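Local coordinates for protein peptide amidase (Stenotrophomonas maltophilia, PDB 1M22) that probably hydrolyses amide bonds as a peptide amidase of the amidase-signature family, most likely acting on the amide group of peptide amides, at residues Phe6-Thr11 and Thr31-Gln36; His79-Leu84 and Leu177-Ile182; Ile215-Ser220 and Tyr328-Gly333. All coordinates share one frame; numbering follows the deposited sequence.

Interaction 1 of 3, residues Phe6-Thr11 and Thr31-Gln36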
ATOM      1  N   PHE A   6     -20.083  -7.336 -13.607  1.00 30.10           N
ATOM      2  CA  PHE A   6     -18.967  -6.641 -14.243  1.00 24.24           C
ATOM      3  C   PHE A   6     -18.109  -7.653 -15.001  1.00 22.74           C
ATOM      4  O   PHE A   6     -17.524  -8.557 -14.405  1.00 21.58           O
ATOM      5  CB  PHE A   6     -18.141  -5.926 -13.171  1.00 20.18           C
ATOM      6  CG  PHE A   6     -17.158  -4.932 -13.717  1.00 17.13           C
ATOM      7  CD1 PHE A   6     -17.574  -3.904 -14.558  1.00 16.13           C
ATOM      8  CD2 PHE A   6     -15.815  -5.005 -13.364  1.00 15.16           C
ATOM      9  CE1 PHE A   6     -16.667  -2.963 -15.039  1.00 14.48           C
ATOM     10  CE2 PHE A   6     -14.899  -4.070 -13.839  1.00 13.12           C
ATOM     11  CZ  PHE A   6     -15.327  -3.046 -14.678  1.00 13.64           C
ATOM     12  N   PRO A   7     -18.017  -7.504 -16.332  1.00 22.04           N
ATOM     13  CA  PRO A   7     -17.244  -8.393 -17.204  1.00 21.21           C
ATOM     14  C   PRO A   7     -15.752  -8.527 -16.915  1.00 20.61           C
ATOM     15  O   PRO A   7     -15.105  -9.447 -17.413  1.00 22.00           O
ATOM     16  CB  PRO A   7     -17.515  -7.826 -18.597  1.00 22.58           C
ATOM     17  CG  PRO A   7     -17.685  -6.365 -18.331  1.00 24.46           C
ATOM     18  CD  PRO A   7     -18.560  -6.367 -17.099  1.00 22.54           C
ATOM     19  N   TYR A   8     -15.202  -7.623 -16.112  1.00 17.33           N
ATOM     20  CA  TYR A   8     -13.775  -7.679 -15.806  1.00 16.09           C
ATOM     21  C   TYR A   8     -13.510  -7.928 -14.331  1.00 14.85           C
ATOM     22  O   TYR A   8     -12.366  -7.896 -13.884  1.00 14.52           O
ATOM     23  CB  TYR A   8     -13.107  -6.377 -16.251  1.00 15.82           C
ATOM     24  CG  TYR A   8     -13.499  -5.985 -17.655  1.00 15.70           C
ATOM     25  CD1 TYR A   8     -13.169  -6.794 -18.741  1.00 16.88           C
ATOM     26  CD2 TYR A   8     -14.264  -4.845 -17.891  1.00 16.54           C
ATOM     27  CE1 TYR A   8     -13.600  -6.481 -20.028  1.00 17.17           C
ATOM     28  CE2 TYR A   8     -14.700  -4.524 -19.174  1.00 17.09           C
ATOM     29  CZ  TYR A   8     -14.365  -5.346 -20.235  1.00 17.95           C
ATOM     30  OH  TYR A   8     -14.815  -5.039 -21.499  1.00 19.62           O
ATOM     31  N   ALA A   9     -14.569  -8.190 -13.577  1.00 14.39           N
ATOM     32  CA  ALA A   9     -14.426  -8.439 -12.152  1.00 13.22           C
ATOM     33  C   ALA A   9     -13.495  -9.614 -11.877  1.00 13.91           C
ATOM     34  O   ALA A   9     -13.595 -10.668 -12.506  1.00 15.36           O
ATOM     35  CB  ALA A   9     -15.790  -8.699 -11.529  1.00 16.07           C
ATOM     36  N   GLU A  10     -12.577  -9.411 -10.938  1.00 11.86           N
ATOM     37  CA  GLU A  10     -11.621 -10.436 -10.528  1.00 13.18           C
ATOM     38  C   GLU A  10     -10.717 -10.958 -11.639  1.00 14.23           C
ATOM     39  O   GLU A  10     -10.139 -12.037 -11.508  1.00 17.52           O
ATOM     40  CB  GLU A  10     -12.361 -11.620  -9.892  1.00 12.73           C
ATOM     41  CG  GLU A  10     -13.320 -11.237  -8.776  1.00 13.28           C
ATOM     42  CD  GLU A  10     -12.650 -10.445  -7.672  1.00 11.64           C
ATOM     43  OE1 GLU A  10     -11.650 -10.937  -7.105  1.00 13.09           O
ATOM     44  OE2 GLU A  10     -13.126  -9.332  -7.374  1.00 10.76           O
ATOM     45  N   THR A  11     -10.584 -10.204 -12.725  1.00 13.19           N
ATOM     46  CA  THR A  11      -9.741 -10.634 -13.837  1.00 13.10           C
ATOM     47  C   THR A  11      -8.307 -10.141 -13.662  1.00 12.25           C
ATOM     48  O   THR A  11      -8.067  -8.941 -13.519  1.00 14.31           O
ATOM     49  CB  THR A  11     -10.294 -10.121 -15.179  1.00 13.49           C
ATOM     50  OG1 THR A  11     -11.669 -10.507 -15.302  1.00 17.69           O
ATOM     51  CG2 THR A  11      -9.510 -10.717 -16.342  1.00 15.26           C
ATOM     52  N   THR A  31     -10.884   0.833 -19.910  1.00  8.00           N
ATOM     53  CA  THR A  31     -10.804   2.088 -19.178  1.00  9.07           C
ATOM     54  C   THR A  31     -12.183   2.706 -18.959  1.00  8.77           C
ATOM     55  O   THR A  31     -12.518   3.109 -17.842  1.00 10.03           O
ATOM     56  CB  THR A  31      -9.890   3.088 -19.920  1.00  8.76           C
ATOM     57  OG1 THR A  31      -8.551   2.575 -19.932  1.00  9.52           O
ATOM     58  CG2 THR A  31      -9.900   4.446 -19.238  1.00 10.53           C
ATOM     59  N   GLN A  32     -12.990   2.778 -20.012  1.00  9.14           N
ATOM     60  CA  GLN A  32     -14.316   3.359 -19.866  1.00  9.38           C
ATOM     61  C   GLN A  32     -15.208   2.504 -18.969  1.00  8.41           C
ATOM     62  O   GLN A  32     -16.085   3.028 -18.284  1.00  9.64           O
ATOM     63  CB  GLN A  32     -14.956   3.579 -21.241  1.00 10.68           C
ATOM     64  CG  GLN A  32     -14.140   4.523 -22.118  1.00 15.75           C
ATOM     65  CD  GLN A  32     -14.945   5.158 -23.236  1.00 17.51           C
ATOM     66  OE1 GLN A  32     -15.519   6.236 -23.068  1.00 20.05           O
ATOM     67  NE2 GLN A  32     -14.993   4.494 -24.380  1.00 19.19           N
ATOM     68  N   ALA A  33     -14.981   1.193 -18.960  1.00  8.11           N
ATOM     69  CA  ALA A  33     -15.766   0.301 -18.113  1.00  8.89           C
ATOM     70  C   ALA A  33     -15.486   0.627 -16.646  1.00  9.45           C
ATOM     71  O   ALA A  33     -16.404   0.696 -15.833  1.00  9.80           O
ATOM     72  CB  ALA A  33     -15.418  -1.148 -18.400  1.00 10.57           C
ATOM     73  N   TYR A  34     -14.215   0.823 -16.306  1.00  8.76           N
ATOM     74  CA  TYR A  34     -13.869   1.162 -14.933  1.00  8.63           C
ATOM     75  C   TYR A  34     -14.431   2.533 -14.557  1.00  9.46           C
ATOM     76  O   TYR A  34     -14.947   2.714 -13.453  1.00  9.19           O
ATOM     77  CB  TYR A  34     -12.348   1.157 -14.739  1.00  9.09           C
ATOM     78  CG  TYR A  34     -11.739  -0.223 -14.618  1.00  7.39           C
ATOM     79  CD1 TYR A  34     -12.203  -1.134 -13.667  1.00  7.09           C
ATOM     80  CD2 TYR A  34     -10.667  -0.602 -15.423  1.00  8.20           C
ATOM     81  CE1 TYR A  34     -11.613  -2.390 -13.518  1.00  7.78           C
ATOM     82  CE2 TYR A  34     -10.067  -1.855 -15.280  1.00  7.27           C
ATOM     83  CZ  TYR A  34     -10.543  -2.742 -14.327  1.00  7.48           C
ATOM     84  OH  TYR A  34      -9.941  -3.971 -14.169  1.00  9.81           O
ATOM     85  N   LEU A  35     -14.342   3.494 -15.475  1.00  8.46           N
ATOM     86  CA  LEU A  35     -14.848   4.836 -15.204  1.00 10.12           C
ATOM     87  C   LEU A  35     -16.351   4.815 -14.944  1.00 10.31           C
ATOM     88  O   LEU A  35     -16.848   5.534 -14.076  1.00 10.91           O
ATOM     89  CB  LEU A  35     -14.520   5.777 -16.368  1.00 10.93           C
ATOM     90  CG  LEU A  35     -13.034   6.129 -16.509  1.00 11.35           C
ATOM     91  CD1 LEU A  35     -12.809   6.926 -17.783  1.00 11.13           C
ATOM     92  CD2 LEU A  35     -12.579   6.920 -15.287  1.00 12.36           C
ATOM     93  N   GLN A  36     -17.071   3.981 -15.686  1.00 11.24           N
ATOM     94  CA  GLN A  36     -18.514   3.882 -15.504  1.00 12.70           C
ATOM     95  C   GLN A  36     -18.818   3.262 -14.141  1.00 12.53           C
ATOM     96  O   GLN A  36     -19.755   3.678 -13.455  1.00 13.22           O
ATOM     97  CB  GLN A  36     -19.132   3.037 -16.620  1.00 15.82           C
ATOM     98  CG  GLN A  36     -20.651   2.972 -16.580  1.00 21.00           C
ATOM     99  CD  GLN A  36     -21.233   2.290 -17.802  1.00 25.77           C
ATOM    100  OE1 GLN A  36     -20.995   2.710 -18.935  1.00 28.67           O
ATOM    101  NE2 GLN A  36     -22.005   1.231 -17.578  1.00 29.23           N
TER
HETATM  102  O   HOH W   1     -11.452  -5.601 -12.640  1.00 13.00           O
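Tyr-8 and Ala-33 mark the closest backbone approach, their CA atoms 8.5 Å apart, where a double turn in 6-11 lies against one side of helix 27-43. A type I turn from Phe-6 to Ala-9 runs directly into a type II turn from Tyr-8 to Thr-11. Pro-7 suits the first turn because its ring fixes phi near the required value, while Glu-10 takes the left-handed backbone conformation (phi 59°) that the second demands.

With no direct hydrogen bond between the segments, side chains make most of the contact. Phe-6 swings its ring over to the helix, CG being opposite the backbone N (chi1 -167°), and touches two successive residues: its CE1 lies 4.0 Å from CB of Ala-33, and its CE2 meets CE1 of Tyr-34 at 3.7 Å. That tyrosine carbon sits at the edge of the phenylalanine ring, near its plane. The two rings meet obliquely, their planes inclined by 50°. Tyr-8 brings the edge of its own ring to the same alanine, CE2 coming within 3.5 Å of CB. A small residue suits this spot, since a single methyl is met by both aromatic rings. CG of Pro-7 lies over the rim of one face of the Tyr-8 ring, and CZ of Phe-6 lies at its edge, so the turn partly packs on itself.

Tyr-34 is buried and extends toward Leu-16 and Ser-179. Its OH takes part in a 2.7 Å hydrogen bond with a water, which donates to O of Tyr-8 over 2.8 Å. The chemistry is thus mainly apolar, with one water-mediated polar tie: the N-terminal turn is seated on the helix by shape and aromatic surface, and the water gives the tyrosine hydroxyl a partner within the contact.

Interaction 2 of 3, residues His79-Leu84 and Leu177-Ile182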
ATOM      1  N   HIS A  79       0.834  -2.929 -20.778  1.00  8.49           N
ATOM      2  CA  HIS A  79       0.351  -2.089 -21.869  1.00  8.26           C
ATOM      3  C   HIS A  79      -1.174  -2.009 -21.906  1.00  7.89           C
ATOM      4  O   HIS A  79      -1.854  -3.011 -22.139  1.00  8.98           O
ATOM      5  CB  HIS A  79       0.869  -2.619 -23.208  1.00  9.38           C
ATOM      6  CG  HIS A  79       0.691  -1.660 -24.343  1.00  9.68           C
ATOM      7  ND1 HIS A  79       1.742  -0.957 -24.891  1.00 10.20           N
ATOM      8  CD2 HIS A  79      -0.416  -1.268 -25.018  1.00 10.33           C
ATOM      9  CE1 HIS A  79       1.291  -0.175 -25.856  1.00 11.32           C
ATOM     10  NE2 HIS A  79      -0.016  -0.345 -25.953  1.00  9.63           N
ATOM     11  N   GLY A  80      -1.702  -0.810 -21.676  1.00  7.24           N
ATOM     12  CA  GLY A  80      -3.142  -0.605 -21.699  1.00  7.57           C
ATOM     13  C   GLY A  80      -3.896  -0.921 -20.417  1.00  8.07           C
ATOM     14  O   GLY A  80      -5.116  -0.800 -20.380  1.00  9.41           O
ATOM     15  N   ILE A  81      -3.182  -1.316 -19.366  1.00  7.75           N
ATOM     16  CA  ILE A  81      -3.805  -1.660 -18.084  1.00  7.22           C
ATOM     17  C   ILE A  81      -4.110  -0.419 -17.239  1.00  6.69           C
ATOM     18  O   ILE A  81      -3.207   0.346 -16.913  1.00  7.72           O
ATOM     19  CB  ILE A  81      -2.883  -2.603 -17.273  1.00  8.32           C
ATOM     20  CG1 ILE A  81      -2.674  -3.912 -18.038  1.00  9.26           C
ATOM     21  CG2 ILE A  81      -3.473  -2.859 -15.891  1.00  9.14           C
ATOM     22  CD1 ILE A  81      -3.926  -4.748 -18.213  1.00 12.03           C
ATOM     23  N   PRO A  82      -5.389  -0.205 -16.879  1.00  7.00           N
ATOM     24  CA  PRO A  82      -5.773   0.960 -16.069  1.00  7.91           C
ATOM     25  C   PRO A  82      -5.505   0.771 -14.580  1.00  6.70           C
ATOM     26  O   PRO A  82      -5.850  -0.267 -14.009  1.00  8.09           O
ATOM     27  CB  PRO A  82      -7.274   1.108 -16.340  1.00  8.95           C
ATOM     28  CG  PRO A  82      -7.501   0.332 -17.613  1.00  9.83           C
ATOM     29  CD  PRO A  82      -6.582  -0.845 -17.452  1.00  7.77           C
ATOM     30  N   LEU A  83      -4.921   1.787 -13.953  1.00  6.43           N
ATOM     31  CA  LEU A  83      -4.617   1.725 -12.529  1.00  6.83           C
ATOM     32  C   LEU A  83      -4.893   3.041 -11.810  1.00  6.80           C
ATOM     33  O   LEU A  83      -5.116   4.077 -12.443  1.00  7.70           O
ATOM     34  CB  LEU A  83      -3.155   1.305 -12.329  1.00  9.78           C
ATOM     35  CG  LEU A  83      -2.041   2.134 -12.976  1.00  8.59           C
ATOM     36  CD1 LEU A  83      -1.845   3.443 -12.220  1.00 12.21           C
ATOM     37  CD2 LEU A  83      -0.747   1.324 -12.965  1.00 11.27           C
ATOM     38  N   LEU A  84      -4.891   2.984 -10.481  1.00  5.62           N
ATOM     39  CA  LEU A  84      -5.125   4.159  -9.640  1.00  6.39           C
ATOM     40  C   LEU A  84      -3.916   4.413  -8.744  1.00  5.56           C
ATOM     41  O   LEU A  84      -3.200   3.479  -8.378  1.00  6.89           O
ATOM     42  CB  LEU A  84      -6.378   3.953  -8.788  1.00  7.10           C
ATOM     43  CG  LEU A  84      -7.708   4.031  -9.545  1.00  6.83           C
ATOM     44  CD1 LEU A  84      -8.792   3.350  -8.732  1.00  9.11           C
ATOM     45  CD2 LEU A  84      -8.073   5.485  -9.821  1.00  8.95           C
ATOM     46  N   LEU A 177     -12.636  -1.214  -9.258  1.00  7.00           N
ATOM     47  CA  LEU A 177     -12.720   0.115  -9.854  1.00  7.40           C
ATOM     48  C   LEU A 177     -11.512   0.369 -10.759  1.00  6.78           C
ATOM     49  O   LEU A 177     -11.439   1.386 -11.442  1.00  7.79           O
ATOM     50  CB  LEU A 177     -12.778   1.194  -8.771  1.00  7.43           C
ATOM     51  CG  LEU A 177     -13.926   1.112  -7.764  1.00  7.45           C
ATOM     52  CD1 LEU A 177     -13.893   2.347  -6.879  1.00  9.11           C
ATOM     53  CD2 LEU A 177     -15.265   1.018  -8.483  1.00  9.00           C
ATOM     54  N   ALA A 178     -10.558  -0.558 -10.731  1.00  6.67           N
ATOM     55  CA  ALA A 178      -9.358  -0.487 -11.559  1.00  6.77           C
ATOM     56  C   ALA A 178      -8.720  -1.867 -11.539  1.00  6.37           C
ATOM     57  O   ALA A 178      -9.110  -2.722 -10.749  1.00  6.85           O
ATOM     58  CB  ALA A 178      -8.384   0.550 -11.011  1.00  8.87           C
ATOM     59  N   SER A 179      -7.746  -2.090 -12.414  1.00  6.63           N
ATOM     60  CA  SER A 179      -7.064  -3.379 -12.459  1.00  7.41           C
ATOM     61  C   SER A 179      -6.196  -3.552 -11.220  1.00  7.11           C
ATOM     62  O   SER A 179      -6.276  -4.571 -10.536  1.00  7.20           O
ATOM     63  CB  SER A 179      -6.190  -3.472 -13.709  1.00  7.99           C
ATOM     64  OG  SER A 179      -5.339  -4.601 -13.649  1.00 10.67           O
ATOM     65  N   VAL A 180      -5.376  -2.542 -10.946  1.00  6.15           N
ATOM     66  CA  VAL A 180      -4.469  -2.540  -9.803  1.00  5.84           C
ATOM     67  C   VAL A 180      -4.325  -1.109  -9.292  1.00  5.39           C
ATOM     68  O   VAL A 180      -4.825  -0.166  -9.910  1.00  6.20           O
ATOM     69  CB  VAL A 180      -3.070  -3.066 -10.201  1.00  6.57           C
ATOM     70  CG1 VAL A 180      -3.156  -4.529 -10.607  1.00  8.58           C
ATOM     71  CG2 VAL A 180      -2.508  -2.234 -11.350  1.00  8.63           C
ATOM     72  N   ALA A 181      -3.634  -0.946  -8.170  1.00  5.97           N
ATOM     73  CA  ALA A 181      -3.422   0.375  -7.594  1.00  6.17           C
ATOM     74  C   ALA A 181      -2.092   0.447  -6.860  1.00  6.08           C
ATOM     75  O   ALA A 181      -1.473  -0.577  -6.560  1.00  7.04           O
ATOM     76  CB  ALA A 181      -4.560   0.726  -6.635  1.00  6.39           C
ATOM     77  N   ILE A 182      -1.654   1.671  -6.589  1.00  5.55           N
ATOM     78  CA  ILE A 182      -0.415   1.902  -5.862  1.00  6.07           C
ATOM     79  C   ILE A 182      -0.756   2.588  -4.545  1.00  6.31           C
ATOM     80  O   ILE A 182      -1.554   3.535  -4.509  1.00  6.84           O
ATOM     81  CB  ILE A 182       0.558   2.837  -6.628  1.00  6.03           C
ATOM     82  CG1 ILE A 182       0.820   2.312  -8.042  1.00  8.29           C
ATOM     83  CG2 ILE A 182       1.871   2.951  -5.857  1.00  6.49           C
ATOM     84  CD1 ILE A 182       1.479   0.954  -8.088  1.00  8.39           C
TER
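Leu-84 and Ala-181 face each other as a parallel beta pair, joining strands 82-86 and 180-185 as neighbours inside the large mixed sheet of the amidase fold. Leu-84 uses both its backbone groups: its N donates to O of Val-180 at 3.2 Å, and its O accepts from N of Ile-182 at 3.0 Å. The same carbonyl also receives a CA-H...O contact from Ala-181. Two residues earlier on the 79-84 side, N of Ser-179 donates to O of Pro-82 over 3.1 Å; the proline has no N-H to offer, but its carbonyl is still an acceptor, met by a donor tilted 24° from the carbonyl plane.

Side chains alternate about the sheet. On one face, CB of Leu-83 packs on CG2 of Val-180 at 3.7 Å. The other face carries Leu-84 and Ala-181. There Leu-84, with CG beside its backbone N (chi1 -73°), sends CD1 back along the neighbouring chain to CB of Ala-178, 3.6 Å away. Small alanines suit both places beside this leucine: Ala-178 also packs on Leu-125, and Ala-181 lies under Ser-169 and Val-173 of helix 167-174. At the entrance to the strands, CG2 of Ile-81 lies 3.4 Å from OG of Ser-179.

The next shell holds the pair in line. Strand 123-128 bonds to Leu-83 through Val-123 and Leu-125, and Met-227 bonds to Ala-181 from the far side. Helix 13-21 covers Ile-81 and Val-180, whereas Leu-30 and Thr-31 of helix 27-43 cover Pro-82. The strands lead toward the active site: the side chain of Ile-182 is about 6 Å from that of catalytic Lys-86. At the opposite end the carbonyl O of Leu-177 is buried without any hydrogen-bonding partner, and CD1 of Leu-84 lies 4.3 Å from that O.

Interaction 3 of 3, residues Ile215-Ser220 and Tyr328-Gly333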
ATOM      1  N   ILE A 215       4.651  12.692  -1.472  1.00  7.44           N
ATOM      2  CA  ILE A 215       4.564  13.507  -0.256  1.00  8.69           C
ATOM      3  C   ILE A 215       4.980  12.519   0.824  1.00  8.98           C
ATOM      4  O   ILE A 215       4.350  11.480   1.015  1.00  9.34           O
ATOM      5  CB  ILE A 215       3.135  14.028  -0.024  1.00  8.64           C
ATOM      6  CG1 ILE A 215       2.759  14.967  -1.172  1.00  9.45           C
ATOM      7  CG2 ILE A 215       3.049  14.754   1.317  1.00  9.75           C
ATOM      8  CD1 ILE A 215       1.369  15.560  -1.069  1.00  9.97           C
ATOM      9  N   PRO A 216       6.045  12.840   1.560  1.00  9.77           N
ATOM     10  CA  PRO A 216       6.550  11.944   2.597  1.00  9.83           C
ATOM     11  C   PRO A 216       6.104  12.053   4.037  1.00  9.94           C
ATOM     12  O   PRO A 216       5.324  12.919   4.433  1.00 10.61           O
ATOM     13  CB  PRO A 216       8.042  12.189   2.510  1.00  9.96           C
ATOM     14  CG  PRO A 216       8.064  13.709   2.403  1.00 12.20           C
ATOM     15  CD  PRO A 216       6.944  14.000   1.394  1.00  9.80           C
ATOM     16  N   ILE A 217       6.630  11.107   4.804  1.00  9.19           N
ATOM     17  CA  ILE A 217       6.497  11.088   6.247  1.00  9.85           C
ATOM     18  C   ILE A 217       7.924  10.775   6.692  1.00  9.40           C
ATOM     19  O   ILE A 217       8.592  11.621   7.268  1.00 11.97           O
ATOM     20  CB  ILE A 217       5.566   9.998   6.824  1.00  7.82           C
ATOM     21  CG1 ILE A 217       4.104  10.306   6.492  1.00 10.07           C
ATOM     22  CG2 ILE A 217       5.725   9.969   8.351  1.00  9.88           C
ATOM     23  CD1 ILE A 217       3.123   9.289   7.051  1.00 11.04           C
ATOM     24  N   SER A 218       8.412   9.584   6.349  1.00  8.60           N
ATOM     25  CA  SER A 218       9.743   9.136   6.762  1.00  8.25           C
ATOM     26  C   SER A 218      10.645   8.564   5.662  1.00  8.29           C
ATOM     27  O   SER A 218      10.288   7.587   5.002  1.00  9.80           O
ATOM     28  CB  SER A 218       9.561   8.080   7.852  1.00 10.02           C
ATOM     29  OG  SER A 218      10.746   7.351   8.102  1.00 10.15           O
ATOM     30  N   PHE A 219      11.826   9.139   5.467  1.00  8.14           N
ATOM     31  CA  PHE A 219      12.706   8.576   4.453  1.00  8.67           C
ATOM     32  C   PHE A 219      13.250   7.229   4.926  1.00  8.10           C
ATOM     33  O   PHE A 219      13.669   6.403   4.118  1.00  7.90           O
ATOM     34  CB  PHE A 219      13.844   9.544   4.094  1.00 11.44           C
ATOM     35  CG  PHE A 219      14.635  10.037   5.266  1.00 12.84           C
ATOM     36  CD1 PHE A 219      15.521   9.201   5.934  1.00 12.87           C
ATOM     37  CD2 PHE A 219      14.513  11.355   5.685  1.00 14.59           C
ATOM     38  CE1 PHE A 219      16.278   9.677   7.005  1.00 16.19           C
ATOM     39  CE2 PHE A 219      15.265  11.840   6.753  1.00 16.05           C
ATOM     40  CZ  PHE A 219      16.147  11.001   7.413  1.00 14.91           C
ATOM     41  N   SER A 220      13.224   6.990   6.233  1.00  7.23           N
ATOM     42  CA  SER A 220      13.702   5.723   6.767  1.00  7.06           C
ATOM     43  C   SER A 220      12.726   4.563   6.553  1.00  7.03           C
ATOM     44  O   SER A 220      13.157   3.422   6.367  1.00  8.72           O
ATOM     45  CB  SER A 220      13.986   5.847   8.269  1.00  7.56           C
ATOM     46  OG  SER A 220      15.104   6.684   8.519  1.00 10.27           O
ATOM     47  N   TYR A 328      10.743  13.901  13.399  1.00  7.90           N
ATOM     48  CA  TYR A 328      11.872  14.619  12.824  1.00  7.47           C
ATOM     49  C   TYR A 328      11.927  14.507  11.306  1.00  8.48           C
ATOM     50  O   TYR A 328      12.113  15.501  10.605  1.00  9.56           O
ATOM     51  CB  TYR A 328      13.195  14.099  13.396  1.00  9.97           C
ATOM     52  CG  TYR A 328      13.555  14.641  14.762  1.00 10.41           C
ATOM     53  CD1 TYR A 328      12.916  14.179  15.909  1.00 11.97           C
ATOM     54  CD2 TYR A 328      14.553  15.604  14.904  1.00 12.34           C
ATOM     55  CE1 TYR A 328      13.266  14.660  17.174  1.00 14.74           C
ATOM     56  CE2 TYR A 328      14.910  16.092  16.160  1.00 13.97           C
ATOM     57  CZ  TYR A 328      14.264  15.614  17.287  1.00 14.98           C
ATOM     58  OH  TYR A 328      14.620  16.082  18.533  1.00 20.97           O
ATOM     59  N   GLU A 329      11.763  13.292  10.797  1.00  8.24           N
ATOM     60  CA  GLU A 329      11.831  13.086   9.362  1.00  8.49           C
ATOM     61  C   GLU A 329      10.653  13.698   8.616  1.00  7.23           C
ATOM     62  O   GLU A 329      10.799  14.120   7.470  1.00  9.37           O
ATOM     63  CB  GLU A 329      11.969  11.590   9.062  1.00  7.95           C
ATOM     64  CG  GLU A 329      13.286  11.020   9.587  1.00  8.88           C
ATOM     65  CD  GLU A 329      13.528   9.577   9.197  1.00  9.61           C
ATOM     66  OE1 GLU A 329      12.739   9.024   8.396  1.00 10.00           O
ATOM     67  OE2 GLU A 329      14.518   8.993   9.690  1.00 10.21           O
ATOM     68  N   PHE A 330       9.491  13.766   9.259  1.00  7.66           N
ATOM     69  CA  PHE A 330       8.322  14.354   8.614  1.00  8.13           C
ATOM     70  C   PHE A 330       8.552  15.841   8.344  1.00  7.61           C
ATOM     71  O   PHE A 330       8.300  16.321   7.243  1.00  8.99           O
ATOM     72  CB  PHE A 330       7.072  14.172   9.483  1.00  7.93           C
ATOM     73  CG  PHE A 330       5.842  14.845   8.930  1.00  9.34           C
ATOM     74  CD1 PHE A 330       5.247  14.396   7.752  1.00  9.79           C
ATOM     75  CD2 PHE A 330       5.288  15.943   9.581  1.00 10.34           C
ATOM     76  CE1 PHE A 330       4.120  15.032   7.232  1.00 11.09           C
ATOM     77  CE2 PHE A 330       4.163  16.588   9.072  1.00 10.44           C
ATOM     78  CZ  PHE A 330       3.577  16.133   7.895  1.00  9.63           C
ATOM     79  N   LYS A 331       9.037  16.576   9.341  1.00  9.15           N
ATOM     80  CA  LYS A 331       9.275  17.996   9.122  1.00  9.11           C
ATOM     81  C   LYS A 331      10.328  18.203   8.038  1.00  8.56           C
ATOM     82  O   LYS A 331      10.118  18.965   7.094  1.00 10.06           O
ATOM     83  CB  LYS A 331       9.732  18.695  10.403  1.00 10.39           C
ATOM     84  CG  LYS A 331       9.957  20.186  10.192  1.00 10.35           C
ATOM     85  CD  LYS A 331      10.451  20.882  11.447  1.00 11.94           C
ATOM     86  CE  LYS A 331      10.588  22.376  11.207  1.00 14.10           C
ATOM     87  NZ  LYS A 331      11.028  23.093  12.437  1.00 17.81           N
ATOM     88  N   ALA A 332      11.457  17.519   8.170  1.00  9.69           N
ATOM     89  CA  ALA A 332      12.535  17.651   7.201  1.00 11.34           C
ATOM     90  C   ALA A 332      12.099  17.245   5.796  1.00 10.48           C
ATOM     91  O   ALA A 332      12.320  17.980   4.832  1.00 10.84           O
ATOM     92  CB  ALA A 332      13.733  16.818   7.637  1.00 11.98           C
ATOM     93  N   GLY A 333      11.471  16.077   5.688  1.00  9.68           N
ATOM     94  CA  GLY A 333      11.031  15.587   4.394  1.00  9.88           C
ATOM     95  C   GLY A 333       9.932  16.399   3.739  1.00  8.24           C
ATOM     96  O   GLY A 333       9.990  16.675   2.536  1.00  9.55           O
TER
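OE1 of Glu-329 is gripped by two donors from the 215-220 loop: OG of Ser-218 at 2.6 Å and N of Ser-220 at 3.0 Å. Both come on its syn side but from opposite faces of the carboxylate plane. The other oxygen, OE2, uses its syn lone pair to accept from OG of Ser-220 over 2.7 Å and also bonds to Tyr-385 on helix 383-407. An acid suits this place because it offers two acceptors to a cluster of donors, which would favour its charged form; Arg-389 lies alongside.

The rotation of the carboxylate is also fixed by a stacked ring. Phe-219, its CG wedged between the backbone N and the carbonyl carbon (chi1 53°), lays one ring face on the acid group with planes only 12° apart, CD of Glu-329 being 3.4 Å above the ring plane. CG of Glu-329 adds a CH-pi contact over the same ring.

One helical turn on, CG of Pro-216 presses to 3.5 Å from the backbone C of Gly-333, a close approach suited to a residue without a side chain. Between the Glu-329 and Gly-333 contacts, O of Ile-217 takes a CA-H...O contact from Phe-330, whose ring edge meets O of Pro-216, its CD1 at 3.6 Å.

CB of Ile-217 points away from the helix, although CG1 still touches the Phe-330 ring; its side chain is about 6 Å from those of Ser-165 and Ser-189, and a bound buffer molecule (HEPES) touches Phe-219. Helix 319-340 therefore backs a loop beside the Ser-Ser-Lys catalytic site of an amidase-signature enzyme.

How the interactions relate
Along the chain the three contacts follow in series, each closing before the next opens. Interactions 1 and 2 are neighbours, with centres 10 Å apart: helix 27-43 belongs to interaction 1 and packs on the strands of interaction 2, Tyr-34 lying against Leu-177 and Ala-178. The N-terminal turn is thereby layered, through one helix, onto the central sheet. Interaction 3 stands apart, its centre about 28 Å from that of interaction 2 and 36 Å from that of interaction 1, on the opposite side of the chain's centre from the latter. Interactions 2 and 3 both lie near the catalytic residues: Lys-86 ends strand 82-86 of interaction 2, and the loop of interaction 3 lies by Ser-165 and Ser-189.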